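Local coordinates for protein fimbrial subunit type 1 (PDB 3UXF) that serves as the major building block of a fimbria on the surface of the Gram-positive bacterium Actinomyces oris, a structure involved in cell adhesion, at residues 79-84 with 131-136; 42-47 with 171-176; 138-143 with 155-160. All blocks are in the same frame, centred on the assembly; numbering follows the deposited sequence.

Contact 1 (79-84 with 131-136); sequences FTITKL and AQTEVG. With CA (calcium ion), chain D.
Strand 79-84 and the loop 131-136 meet through side chains without a backbone hydrogen bond between them; Lys83 and Gly136 come closest along the two backbones, their CA atoms 7.0 Å apart. Two points of touch carry the contact. At the buried one, the methyl CD1 of Ile81 ends 3.7 Å from CG2 of Thr133, the two side chains crossing at about a right angle. Ile81 turns CG1 between its own backbone N and carbonyl carbon (chi1 63°), and the extended chi2 then carries CD1 out to the loop. Phe128 backs both Ile81 and Thr133. The loop links strand 125-128 of the mixed sheet to strand 136-144 of the antiparallel sheet, so it bridges the two layers of the N-terminal pilin domain, a beta sandwich. At the outer point, Lys83 reaches across toward the loop, bent at its last two torsions, and crosses Glu134 at about a right angle, its CE 3.9 Å from CD of Glu134. The hydrocarbon part of the lysine thus meets the carboxylate, while NZ stays 4.4 Å from OE1 of Glu134, too far for a salt bridge though probably still attractive; NZ is 3.8 Å from Val135 O. The hydroxyl and the carbonyl of Thr133 have different partners. Its OG1 is hydrogen-bonded to Thr43 OG1 and to Thr129 O, whereas its carbonyl O binds the calcium ion at 2.4 Å. Four waters and two further atoms, one of them Asp130 O, bring the ligands to seven.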
ATOM      1  N   PHE A  79     -22.188 -14.509  -1.366  1.00 15.12           N
ATOM      2  CA  PHE A  79     -22.392 -14.787  -2.784  1.00 16.24           C
ATOM      3  C   PHE A  79     -23.832 -15.127  -3.027  1.00 15.83           C
ATOM      4  O   PHE A  79     -24.446 -15.801  -2.212  1.00 17.44           O
ATOM      5  CB  PHE A  79     -21.506 -15.944  -3.259  1.00 13.52           C
ATOM      6  CG  PHE A  79     -20.078 -15.527  -3.459  1.00 12.88           C
ATOM      7  CD1 PHE A  79     -19.684 -15.015  -4.664  1.00 15.55           C
ATOM      8  CD2 PHE A  79     -19.160 -15.622  -2.428  1.00 16.10           C
ATOM      9  CE1 PHE A  79     -18.356 -14.583  -4.872  1.00 14.30           C
ATOM     10  CE2 PHE A  79     -17.846 -15.178  -2.622  1.00 15.00           C
ATOM     11  CZ  PHE A  79     -17.448 -14.705  -3.866  1.00 16.27           C
ATOM     12  N   THR A  80     -24.356 -14.617  -4.124  1.00 13.93           N
ATOM     13  CA  THR A  80     -25.687 -14.975  -4.583  1.00 13.39           C
ATOM     14  C   THR A  80     -25.547 -15.743  -5.895  1.00 17.38           C
ATOM     15  O   THR A  80     -24.788 -15.351  -6.772  1.00 16.54           O
ATOM     16  CB  THR A  80     -26.519 -13.736  -4.809  1.00 15.88           C
ATOM     17  OG1 THR A  80     -26.733 -13.100  -3.551  1.00 17.80           O
ATOM     18  CG2 THR A  80     -27.869 -14.112  -5.424  1.00 17.50           C
ATOM     19  N   ILE A  81     -26.287 -16.835  -6.039  1.00 14.24           N
ATOM     20  CA  ILE A  81     -26.366 -17.488  -7.334  1.00 14.95           C
ATOM     21  C   ILE A  81     -27.771 -17.320  -7.897  1.00 13.45           C
ATOM     22  O   ILE A  81     -28.757 -17.437  -7.155  1.00 15.96           O
ATOM     23  CB  ILE A  81     -25.934 -18.974  -7.263  1.00 12.85           C
ATOM     24  CG1 ILE A  81     -26.866 -19.802  -6.367  1.00 15.18           C
ATOM     25  CG2 ILE A  81     -24.516 -19.059  -6.726  1.00 16.77           C
ATOM     26  CD1 ILE A  81     -26.559 -21.315  -6.406  1.00 13.04           C
ATOM     27  N   THR A  82     -27.870 -17.050  -9.196  1.00 13.89           N
ATOM     28  CA  THR A  82     -29.184 -16.929  -9.821  1.00 13.17           C
ATOM     29  C   THR A  82     -29.278 -17.916 -10.981  1.00 12.88           C
ATOM     30  O   THR A  82     -28.429 -17.887 -11.875  1.00 13.16           O
ATOM     31  CB  THR A  82     -29.404 -15.518 -10.356  1.00 16.68           C
ATOM     32  OG1 THR A  82     -29.276 -14.592  -9.269  1.00 18.06           O
ATOM     33  CG2 THR A  82     -30.791 -15.399 -10.988  1.00 18.19           C
ATOM     34  N   LYS A  83     -30.273 -18.816 -10.975  1.00 13.53           N
ATOM     35  CA  LYS A  83     -30.399 -19.768 -12.078  1.00 13.52           C
ATOM     36  C   LYS A  83     -30.792 -19.085 -13.384  1.00 13.72           C
ATOM     37  O   LYS A  83     -31.631 -18.181 -13.380  1.00 18.05           O
ATOM     38  CB  LYS A  83     -31.429 -20.871 -11.755  1.00 14.79           C
ATOM     39  CG  LYS A  83     -31.375 -22.056 -12.727  1.00 16.69           C
ATOM     40  CD  LYS A  83     -32.289 -23.206 -12.232  1.00 18.96           C
ATOM     41  CE  LYS A  83     -33.078 -23.877 -13.354  1.00 30.90           C
ATOM     42  NZ  LYS A  83     -32.313 -24.476 -14.455  1.00 27.49           N
ATOM     43  N   LEU A  84     -30.149 -19.477 -14.475  1.00 14.53           N
ATOM     44  CA  LEU A  84     -30.435 -18.865 -15.772  1.00 14.59           C
ATOM     45  C   LEU A  84     -31.476 -19.697 -16.475  1.00 16.92           C
ATOM     46  O   LEU A  84     -31.623 -20.907 -16.212  1.00 16.38           O
ATOM     47  CB  LEU A  84     -29.180 -18.759 -16.624  1.00 13.26           C
ATOM     48  CG  LEU A  84     -28.032 -17.968 -15.972  1.00 14.61           C
ATOM     49  CD1 LEU A  84     -26.903 -17.773 -16.970  1.00 18.94           C
ATOM     50  CD2 LEU A  84     -28.511 -16.611 -15.409  1.00 16.26           C
ATOM     51  N   ALA A 131     -29.384 -29.034  -1.931  1.00 14.11           N
ATOM     52  CA  ALA A 131     -30.690 -28.391  -1.731  1.00 14.88           C
ATOM     53  C   ALA A 131     -30.794 -27.053  -2.448  1.00 15.33           C
ATOM     54  O   ALA A 131     -31.893 -26.620  -2.819  1.00 16.90           O
ATOM     55  CB  ALA A 131     -31.029 -28.215  -0.208  1.00 16.28           C
ATOM     56  N   GLN A 132     -29.642 -26.375  -2.586  1.00 13.27           N
ATOM     57  CA  GLN A 132     -29.625 -25.047  -3.182  1.00 14.49           C
ATOM     58  C   GLN A 132     -29.353 -25.006  -4.669  1.00 14.88           C
ATOM     59  O   GLN A 132     -29.447 -23.947  -5.280  1.00 15.37           O
ATOM     60  CB  GLN A 132     -28.557 -24.216  -2.492  1.00 13.11           C
ATOM     61  CG  GLN A 132     -28.862 -23.889  -1.058  1.00 15.48           C
ATOM     62  CD  GLN A 132     -27.676 -23.176  -0.421  1.00 16.76           C
ATOM     63  OE1 GLN A 132     -26.583 -23.737  -0.355  1.00 17.55           O
ATOM     64  NE2 GLN A 132     -27.898 -21.940   0.057  1.00 20.70           N
ATOM     65  N   THR A 133     -29.022 -26.143  -5.265  1.00 13.54           N
ATOM     66  CA  THR A 133     -28.606 -26.122  -6.658  1.00 13.05           C
ATOM     67  C   THR A 133     -29.224 -27.282  -7.408  1.00 13.65           C
ATOM     68  O   THR A 133     -29.522 -28.334  -6.822  1.00 13.71           O
ATOM     69  CB  THR A 133     -27.062 -26.236  -6.827  1.00 14.14           C
ATOM     70  OG1 THR A 133     -26.562 -27.444  -6.224  1.00 13.51           O
ATOM     71  CG2 THR A 133     -26.352 -25.040  -6.229  1.00 14.18           C
ATOM     72  N   GLU A 134     -29.413 -27.088  -8.703  1.00 14.63           N
ATOM     73  CA  GLU A 134     -29.864 -28.179  -9.554  1.00 15.32           C
ATOM     74  C   GLU A 134     -29.067 -28.108 -10.851  1.00 13.68           C
ATOM     75  O   GLU A 134     -28.296 -27.164 -11.058  1.00 14.21           O
ATOM     76  CB  GLU A 134     -31.369 -28.075  -9.820  1.00 17.11           C
ATOM     77  CG  GLU A 134     -31.781 -26.809 -10.506  1.00 21.29           C
ATOM     78  CD  GLU A 134     -33.300 -26.631 -10.567  1.00 27.84           C
ATOM     79  OE1 GLU A 134     -33.935 -27.251 -11.446  1.00 30.73           O
ATOM     80  OE2 GLU A 134     -33.843 -25.857  -9.748  1.00 32.47           O
ATOM     81  N   VAL A 135     -29.211 -29.131 -11.688  1.00 11.59           N
ATOM     82  CA  VAL A 135     -28.592 -29.096 -13.016  1.00 12.10           C
ATOM     83  C   VAL A 135     -29.033 -27.849 -13.753  1.00 12.12           C
ATOM     84  O   VAL A 135     -30.243 -27.570 -13.930  1.00 14.15           O
ATOM     85  CB  VAL A 135     -28.944 -30.363 -13.822  1.00 13.01           C
ATOM     86  CG1 VAL A 135     -28.545 -30.221 -15.272  1.00 11.97           C
ATOM     87  CG2 VAL A 135     -28.213 -31.561 -13.199  1.00 14.89           C
ATOM     88  N   GLY A 136     -28.056 -27.069 -14.197  1.00 11.77           N
ATOM     89  CA  GLY A 136     -28.347 -25.846 -14.916  1.00 12.79           C
ATOM     90  C   GLY A 136     -27.215 -24.842 -14.850  1.00 12.50           C
ATOM     91  O   GLY A 136     -26.150 -25.131 -14.316  1.00 12.69           O
TER
HETATM   92 CA    CA D   3     -30.420 -30.405  -6.123  1.00 14.39          CA
HETATM   93  O   HOH W   1     -31.717 -31.505  -7.873  1.00 21.96           O
HETATM   94  O   HOH W   2     -28.960 -31.026  -8.018  1.00 14.69           O
HETATM   95  O   HOH W   3     -31.788 -31.721  -4.630  1.00 23.72           O
HETATM   96  O   HOH W   4     -32.368 -29.062  -6.176  1.00 17.94           O

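Contact 2 (42-47 with 171-176); sequences ATTLTV and NYNVHV
Thr44 to Val47 pair with Asn173 to Val176 as adjacent parallel strands, the two inner strands of the mixed sheet in a beta sandwich; their short axes lie 15° apart. Four backbone hydrogen bonds zip the pair, running from Thr44 N to Tyr172 O through to Val176 N and Thr46 O, the latter 2.9 Å apart. The tightly packed face bears Leu45, Val47, Val174 and Val176. There CG2 of Val47 touches CG2 of Val176 at 3.7 Å, and CD1 of Leu45 lies 4.0 Å from the same methyl; Ile81, Phe79, Phe155 and Leu159 of the facing sheet close over this layer. The other face, with Thr44, Thr46, Asn173 and His175, is polar and more open, Asn173 being exposed. With chi1 at 60°, Thr44 holds OG1 between its backbone N and carbonyl carbon, where Asn173 ND2 gives it an almost straight, in-plane hydrogen bond of 2.7 Å. Thr46 and His175 point the same way, and CB of Thr46 sits over one imidazole face in a CH-pi contact, 3.8 Å from the ring centroid, while ND1 of His175 is hydrogen-bonded to His48. An Asx turn, Asn171 OD1 accepting from Asn173 N, spans Tyr172. Water 5 joins Thr44 OG1 and Thr46 OG1 and donates to Val174 O at 2.9 Å, giving that carbonyl a second bond beside the one from Thr46 N.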
ATOM      1  N   ALA A  42     -27.588 -35.042  -8.113  1.00 15.96           N
ATOM      2  CA  ALA A  42     -27.199 -34.145  -7.017  1.00 13.83           C
ATOM      3  C   ALA A  42     -26.084 -33.258  -7.533  1.00 14.13           C
ATOM      4  O   ALA A  42     -25.245 -33.696  -8.326  1.00 16.49           O
ATOM      5  CB  ALA A  42     -26.710 -34.940  -5.799  1.00 16.72           C
ATOM      6  N   THR A  43     -26.093 -32.005  -7.079  1.00 13.19           N
ATOM      7  CA  THR A  43     -25.050 -31.054  -7.480  1.00 13.44           C
ATOM      8  C   THR A  43     -24.587 -30.264  -6.285  1.00 12.93           C
ATOM      9  O   THR A  43     -25.322 -30.102  -5.315  1.00 14.19           O
ATOM     10  CB  THR A  43     -25.570 -30.041  -8.514  1.00 13.63           C
ATOM     11  OG1 THR A  43     -26.784 -29.451  -8.051  1.00 13.75           O
ATOM     12  CG2 THR A  43     -25.783 -30.693  -9.912  1.00 14.98           C
ATOM     13  N   THR A  44     -23.363 -29.723  -6.367  1.00 10.99           N
ATOM     14  CA  THR A  44     -22.935 -28.696  -5.411  1.00 14.38           C
ATOM     15  C   THR A  44     -22.102 -27.665  -6.156  1.00 13.67           C
ATOM     16  O   THR A  44     -21.541 -27.966  -7.215  1.00 12.84           O
ATOM     17  CB  THR A  44     -22.094 -29.252  -4.216  1.00 14.73           C
ATOM     18  OG1 THR A  44     -20.919 -29.877  -4.717  1.00 14.79           O
ATOM     19  CG2 THR A  44     -22.897 -30.301  -3.386  1.00 13.78           C
ATOM     20  N   LEU A  45     -22.043 -26.451  -5.599  1.00 12.39           N
ATOM     21  CA  LEU A  45     -21.210 -25.389  -6.161  1.00 12.31           C
ATOM     22  C   LEU A  45     -20.423 -24.804  -5.000  1.00 11.12           C
ATOM     23  O   LEU A  45     -21.034 -24.328  -4.069  1.00 14.40           O
ATOM     24  CB  LEU A  45     -22.080 -24.305  -6.789  1.00 12.56           C
ATOM     25  CG  LEU A  45     -21.277 -23.067  -7.208  1.00 12.48           C
ATOM     26  CD1 LEU A  45     -20.198 -23.413  -8.231  1.00 15.81           C
ATOM     27  CD2 LEU A  45     -22.240 -21.974  -7.732  1.00 17.08           C
ATOM     28  N   THR A  46     -19.096 -24.821  -5.068  1.00 12.75           N
ATOM     29  CA  THR A  46     -18.268 -24.326  -3.962  1.00 13.67           C
ATOM     30  C   THR A  46     -17.446 -23.170  -4.500  1.00 12.99           C
ATOM     31  O   THR A  46     -16.638 -23.350  -5.409  1.00 13.69           O
ATOM     32  CB  THR A  46     -17.346 -25.424  -3.450  1.00 13.47           C
ATOM     33  OG1 THR A  46     -18.154 -26.502  -2.958  1.00 15.65           O
ATOM     34  CG2 THR A  46     -16.499 -24.909  -2.260  1.00 14.80           C
ATOM     35  N   VAL A  47     -17.695 -21.973  -3.981  1.00 13.46           N
ATOM     36  CA  VAL A  47     -16.964 -20.772  -4.418  1.00 13.91           C
ATOM     37  C   VAL A  47     -15.864 -20.489  -3.387  1.00 13.60           C
ATOM     38  O   VAL A  47     -16.158 -20.429  -2.203  1.00 15.10           O
ATOM     39  CB  VAL A  47     -17.954 -19.586  -4.496  1.00 14.64           C
ATOM     40  CG1 VAL A  47     -17.274 -18.289  -5.042  1.00 16.58           C
ATOM     41  CG2 VAL A  47     -19.147 -19.959  -5.393  1.00 17.03           C
ATOM     42  N   ASN A 171     -18.739 -33.300 -14.246  1.00 12.53           N
ATOM     43  CA  ASN A 171     -18.484 -33.003 -12.842  1.00 13.80           C
ATOM     44  C   ASN A 171     -19.652 -32.229 -12.246  1.00 11.92           C
ATOM     45  O   ASN A 171     -19.911 -31.097 -12.637  1.00 11.60           O
ATOM     46  CB  ASN A 171     -17.182 -32.217 -12.689  1.00 13.00           C
ATOM     47  CG  ASN A 171     -16.951 -31.736 -11.270  1.00 13.55           C
ATOM     48  OD1 ASN A 171     -17.460 -32.315 -10.318  1.00 14.36           O
ATOM     49  ND2 ASN A 171     -16.176 -30.670 -11.130  1.00 15.74           N
ATOM     50  N   TYR A 172     -20.365 -32.854 -11.313  1.00 13.28           N
ATOM     51  CA  TYR A 172     -21.547 -32.244 -10.716  1.00 11.92           C
ATOM     52  C   TYR A 172     -21.248 -31.489  -9.423  1.00 12.63           C
ATOM     53  O   TYR A 172     -22.130 -30.864  -8.848  1.00 12.25           O
ATOM     54  CB  TYR A 172     -22.626 -33.300 -10.461  1.00 12.69           C
ATOM     55  CG  TYR A 172     -23.198 -33.925 -11.714  1.00 12.18           C
ATOM     56  CD1 TYR A 172     -24.371 -33.448 -12.276  1.00 12.34           C
ATOM     57  CD2 TYR A 172     -22.568 -34.996 -12.329  1.00 12.51           C
ATOM     58  CE1 TYR A 172     -24.899 -34.016 -13.416  1.00 13.54           C
ATOM     59  CE2 TYR A 172     -23.093 -35.570 -13.472  1.00 13.01           C
ATOM     60  CZ  TYR A 172     -24.258 -35.075 -14.009  1.00 15.94           C
ATOM     61  OH  TYR A 172     -24.785 -35.638 -15.143  1.00 13.84           O
ATOM     62  N   ASN A 173     -20.005 -31.560  -8.966  1.00 13.13           N
ATOM     63  CA  ASN A 173     -19.590 -30.863  -7.756  1.00 12.95           C
ATOM     64  C   ASN A 173     -18.508 -29.876  -8.144  1.00 12.41           C
ATOM     65  O   ASN A 173     -17.322 -30.187  -8.099  1.00 14.64           O
ATOM     66  CB  ASN A 173     -19.082 -31.861  -6.721  1.00 13.60           C
ATOM     67  CG  ASN A 173     -20.141 -32.867  -6.324  1.00 14.94           C
ATOM     68  OD1 ASN A 173     -20.057 -34.041  -6.667  1.00 24.23           O
ATOM     69  ND2 ASN A 173     -21.153 -32.405  -5.607  1.00 12.99           N
ATOM     70  N   VAL A 174     -18.942 -28.708  -8.595  1.00 12.69           N
ATOM     71  CA  VAL A 174     -18.049 -27.725  -9.170  1.00 14.32           C
ATOM     72  C   VAL A 174     -17.428 -26.785  -8.147  1.00 11.84           C
ATOM     73  O   VAL A 174     -18.098 -26.304  -7.239  1.00 13.19           O
ATOM     74  CB  VAL A 174     -18.772 -26.910 -10.260  1.00 13.83           C
ATOM     75  CG1 VAL A 174     -17.855 -25.850 -10.834  1.00 15.90           C
ATOM     76  CG2 VAL A 174     -19.278 -27.835 -11.353  1.00 14.90           C
ATOM     77  N   HIS A 175     -16.136 -26.538  -8.316  1.00 13.19           N
ATOM     78  CA  HIS A 175     -15.400 -25.618  -7.467  1.00 13.23           C
ATOM     79  C   HIS A 175     -14.922 -24.469  -8.332  1.00 12.71           C
ATOM     80  O   HIS A 175     -14.353 -24.684  -9.396  1.00 15.67           O
ATOM     81  CB  HIS A 175     -14.202 -26.315  -6.829  1.00 14.86           C
ATOM     82  CG  HIS A 175     -14.577 -27.286  -5.756  1.00 18.26           C
ATOM     83  ND1 HIS A 175     -14.390 -27.022  -4.418  1.00 20.07           N
ATOM     84  CD2 HIS A 175     -15.137 -28.515  -5.822  1.00 18.35           C
ATOM     85  CE1 HIS A 175     -14.817 -28.047  -3.706  1.00 20.76           C
ATOM     86  NE2 HIS A 175     -15.276 -28.968  -4.534  1.00 19.65           N
ATOM     87  N   VAL A 176     -15.162 -23.246  -7.880  1.00 14.76           N
ATOM     88  CA  VAL A 176     -14.740 -22.079  -8.635  1.00 13.85           C
ATOM     89  C   VAL A 176     -13.925 -21.125  -7.770  1.00 15.67           C
ATOM     90  O   VAL A 176     -14.212 -20.937  -6.591  1.00 15.20           O
ATOM     91  CB  VAL A 176     -15.940 -21.336  -9.258  1.00 14.73           C
ATOM     92  CG1 VAL A 176     -16.551 -22.164 -10.375  1.00 17.70           C
ATOM     93  CG2 VAL A 176     -16.979 -21.022  -8.200  1.00 19.42           C
TER
HETATM   94  O   HOH W   5     -18.658 -28.240  -5.123  1.00 14.84           O

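Contact 3 (138-143 with 155-160); sequences YLVSET and FVVTLP
Val140 N donates to Phe155 O across 2.7 Å, nearly straight at 175°, and Phe155 N returns a bond to Val140 O at 3.1 Å. Tyr138 and Val157 form the next hydrogen-bonded pair, again doubly linked, with Leu139 and Val156 the non-hydrogen-bonded pair between them. On the face shared by Tyr138, Val140, Phe155 and Val157, CB of Val140 sits over one face of the Phe155 ring, 3.8 Å from the centroid and offset toward the rim, and Val140 CG1 meets Phe155 CZ at 3.6 Å. With chi1 at 65°, CG of Phe155 lies between its backbone N and carbonyl carbon, which swings the ring back over its partner. These strands are the arms of a beta hairpin at one border of the antiparallel sheet, and this face looks into the sandwich core, where Val176 packs on Phe155. Val140 CG2 also touches Val157 CG1 at 3.8 Å. Farther along, CD2 of Leu159 meets CE2 of Tyr138 at 3.7 Å, the two side chains crossing at about a right angle; the tyrosine OH is hydrogen-bonded to Glu134 N. On the other face, CD1 of Leu139 approaches CG2 of Val156 at 3.9 Å.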
ATOM      1  N   TYR A 138     -25.790 -20.976 -13.739  1.00 13.63           N
ATOM      2  CA  TYR A 138     -26.003 -19.964 -12.717  1.00 13.03           C
ATOM      3  C   TYR A 138     -25.121 -18.747 -12.906  1.00 17.21           C
ATOM      4  O   TYR A 138     -23.954 -18.858 -13.271  1.00 16.28           O
ATOM      5  CB  TYR A 138     -25.721 -20.543 -11.330  1.00 11.95           C
ATOM      6  CG  TYR A 138     -26.737 -21.552 -10.862  1.00 11.78           C
ATOM      7  CD1 TYR A 138     -27.764 -21.183 -10.012  1.00 14.35           C
ATOM      8  CD2 TYR A 138     -26.665 -22.874 -11.271  1.00 13.31           C
ATOM      9  CE1 TYR A 138     -28.694 -22.101  -9.584  1.00 13.56           C
ATOM     10  CE2 TYR A 138     -27.591 -23.797 -10.848  1.00 13.20           C
ATOM     11  CZ  TYR A 138     -28.604 -23.406 -10.005  1.00 14.44           C
ATOM     12  OH  TYR A 138     -29.528 -24.325  -9.579  1.00 15.82           O
ATOM     13  N   LEU A 139     -25.692 -17.583 -12.628  1.00 14.08           N
ATOM     14  CA  LEU A 139     -24.942 -16.346 -12.604  1.00 15.40           C
ATOM     15  C   LEU A 139     -24.545 -16.163 -11.148  1.00 16.92           C
ATOM     16  O   LEU A 139     -25.398 -16.156 -10.266  1.00 16.29           O
ATOM     17  CB  LEU A 139     -25.806 -15.180 -13.073  1.00 16.43           C
ATOM     18  CG  LEU A 139     -25.121 -13.819 -13.161  1.00 24.14           C
ATOM     19  CD1 LEU A 139     -23.948 -13.877 -14.119  1.00 26.09           C
ATOM     20  CD2 LEU A 139     -26.120 -12.759 -13.597  1.00 31.24           C
ATOM     21  N   VAL A 140     -23.248 -16.040 -10.899  1.00 13.97           N
ATOM     22  CA  VAL A 140     -22.736 -15.931  -9.539  1.00 14.41           C
ATOM     23  C   VAL A 140     -22.218 -14.530  -9.291  1.00 13.48           C
ATOM     24  O   VAL A 140     -21.366 -14.037 -10.048  1.00 14.96           O
ATOM     25  CB  VAL A 140     -21.614 -16.945  -9.301  1.00 14.51           C
ATOM     26  CG1 VAL A 140     -21.148 -16.919  -7.827  1.00 14.62           C
ATOM     27  CG2 VAL A 140     -22.087 -18.358  -9.715  1.00 14.25           C
ATOM     28  N   SER A 141     -22.710 -13.897  -8.242  1.00 13.94           N
ATOM     29  CA  SER A 141     -22.318 -12.521  -7.957  1.00 15.13           C
ATOM     30  C   SER A 141     -22.002 -12.335  -6.476  1.00 15.15           C
ATOM     31  O   SER A 141     -22.702 -12.842  -5.590  1.00 14.70           O
ATOM     32  CB  SER A 141     -23.442 -11.580  -8.394  1.00 15.07           C
ATOM     33  OG  SER A 141     -23.080 -10.225  -8.141  1.00 21.22           O
ATOM     34  N   GLU A 142     -20.944 -11.580  -6.187  1.00 14.27           N
ATOM     35  CA  GLU A 142     -20.662 -11.242  -4.806  1.00 14.71           C
ATOM     36  C   GLU A 142     -21.536 -10.076  -4.374  1.00 16.06           C
ATOM     37  O   GLU A 142     -21.392  -8.965  -4.883  1.00 19.21           O
ATOM     38  CB  GLU A 142     -19.183 -10.870  -4.657  1.00 13.71           C
ATOM     39  CG  GLU A 142     -18.752 -10.622  -3.234  1.00 15.78           C
ATOM     40  CD  GLU A 142     -17.233 -10.469  -3.121  1.00 16.08           C
ATOM     41  OE1 GLU A 142     -16.495 -11.205  -3.803  1.00 16.54           O
ATOM     42  OE2 GLU A 142     -16.778  -9.635  -2.318  1.00 17.63           O
ATOM     43  N   THR A 143     -22.470 -10.335  -3.466  1.00 15.21           N
ATOM     44  CA  THR A 143     -23.522  -9.358  -3.180  1.00 14.76           C
ATOM     45  C   THR A 143     -23.397  -8.635  -1.841  1.00 17.83           C
ATOM     46  O   THR A 143     -24.162  -7.687  -1.571  1.00 20.66           O
ATOM     47  CB  THR A 143     -24.913 -10.023  -3.257  1.00 17.48           C
ATOM     48  OG1 THR A 143     -24.884 -11.264  -2.534  1.00 16.66           O
ATOM     49  CG2 THR A 143     -25.285 -10.296  -4.717  1.00 19.49           C
ATOM     50  N   PHE A 155     -19.652 -14.060 -12.627  1.00 15.02           N
ATOM     51  CA  PHE A 155     -19.297 -15.084 -13.581  1.00 16.37           C
ATOM     52  C   PHE A 155     -20.441 -16.072 -13.727  1.00 13.99           C
ATOM     53  O   PHE A 155     -21.380 -16.063 -12.916  1.00 15.59           O
ATOM     54  CB  PHE A 155     -17.993 -15.775 -13.179  1.00 19.12           C
ATOM     55  CG  PHE A 155     -18.075 -16.545 -11.891  1.00 18.29           C
ATOM     56  CD1 PHE A 155     -18.338 -17.910 -11.902  1.00 19.34           C
ATOM     57  CD2 PHE A 155     -17.864 -15.915 -10.669  1.00 16.81           C
ATOM     58  CE1 PHE A 155     -18.414 -18.626 -10.732  1.00 19.13           C
ATOM     59  CE2 PHE A 155     -17.925 -16.623  -9.497  1.00 17.96           C
ATOM     60  CZ  PHE A 155     -18.209 -17.998  -9.522  1.00 18.42           C
ATOM     61  N   VAL A 156     -20.379 -16.860 -14.798  1.00 15.85           N
ATOM     62  CA  VAL A 156     -21.391 -17.869 -15.077  1.00 16.25           C
ATOM     63  C   VAL A 156     -20.759 -19.233 -14.879  1.00 15.73           C
ATOM     64  O   VAL A 156     -19.614 -19.467 -15.314  1.00 16.72           O
ATOM     65  CB  VAL A 156     -21.894 -17.739 -16.509  1.00 16.61           C
ATOM     66  CG1 VAL A 156     -22.836 -18.911 -16.864  1.00 17.49           C
ATOM     67  CG2 VAL A 156     -22.612 -16.421 -16.691  1.00 20.60           C
ATOM     68  N   VAL A 157     -21.492 -20.145 -14.237  1.00 14.63           N
ATOM     69  CA  VAL A 157     -21.009 -21.496 -14.043  1.00 15.54           C
ATOM     70  C   VAL A 157     -22.103 -22.470 -14.479  1.00 12.76           C
ATOM     71  O   VAL A 157     -23.292 -22.125 -14.423  1.00 14.59           O
ATOM     72  CB  VAL A 157     -20.627 -21.711 -12.578  1.00 17.50           C
ATOM     73  CG1 VAL A 157     -21.838 -21.660 -11.660  1.00 14.47           C
ATOM     74  CG2 VAL A 157     -19.816 -22.984 -12.407  1.00 15.05           C
ATOM     75  N   THR A 158     -21.716 -23.650 -14.956  1.00 13.18           N
ATOM     76  CA  THR A 158     -22.689 -24.690 -15.238  1.00 12.22           C
ATOM     77  C   THR A 158     -22.515 -25.836 -14.236  1.00 12.25           C
ATOM     78  O   THR A 158     -21.385 -26.169 -13.868  1.00 11.92           O
ATOM     79  CB  THR A 158     -22.561 -25.250 -16.682  1.00 14.37           C
ATOM     80  OG1 THR A 158     -21.280 -25.852 -16.926  1.00 13.21           O
ATOM     81  CG2 THR A 158     -22.731 -24.136 -17.694  1.00 13.03           C
ATOM     82  N   LEU A 159     -23.631 -26.422 -13.822  1.00 12.62           N
ATOM     83  CA  LEU A 159     -23.628 -27.672 -13.061  1.00 11.90           C
ATOM     84  C   LEU A 159     -24.378 -28.660 -13.917  1.00 12.89           C
ATOM     85  O   LEU A 159     -25.579 -28.494 -14.132  1.00 12.58           O
ATOM     86  CB  LEU A 159     -24.445 -27.489 -11.796  1.00 13.38           C
ATOM     87  CG  LEU A 159     -23.844 -26.830 -10.547  1.00 22.94           C
ATOM     88  CD1 LEU A 159     -22.409 -26.205 -10.625  1.00 16.24           C
ATOM     89  CD2 LEU A 159     -24.866 -26.048  -9.688  1.00 13.02           C
ATOM     90  N   PRO A 160     -23.706 -29.711 -14.421  1.00 11.58           N
ATOM     91  CA  PRO A 160     -22.281 -30.028 -14.273  1.00 14.12           C
ATOM     92  C   PRO A 160     -21.415 -29.267 -15.267  1.00 12.84           C
ATOM     93  O   PRO A 160     -21.920 -28.517 -16.122  1.00 13.65           O
ATOM     94  CB  PRO A 160     -22.235 -31.524 -14.611  1.00 12.30           C
ATOM     95  CG  PRO A 160     -23.329 -31.660 -15.691  1.00 13.70           C
ATOM     96  CD  PRO A 160     -24.408 -30.680 -15.284  1.00 12.87           C
TER

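How the contacts relate
All three contacts lie in the N-terminal domain, at one end of the elongated chain, their centres about 7 Å (1 and 3), 10 Å (1 and 2) and 11 Å (2 and 3) apart. Contact 2 joins the first and last of the six segments in sequence, and within that span contact 1 closes before contact 3 opens. Strands 78-84 and 136-144 are neighbours in the antiparallel sheet, with 155-159 at one edge; strands 44-48 and 170-176 belong to the facing mixed sheet. Pro160 of contact 3 packs on Tyr172 of contact 2, and contacts 1 and 2 also meet close to the calcium ion. The three contacts thus sample both layers, and the connection between them, of one pilin domain.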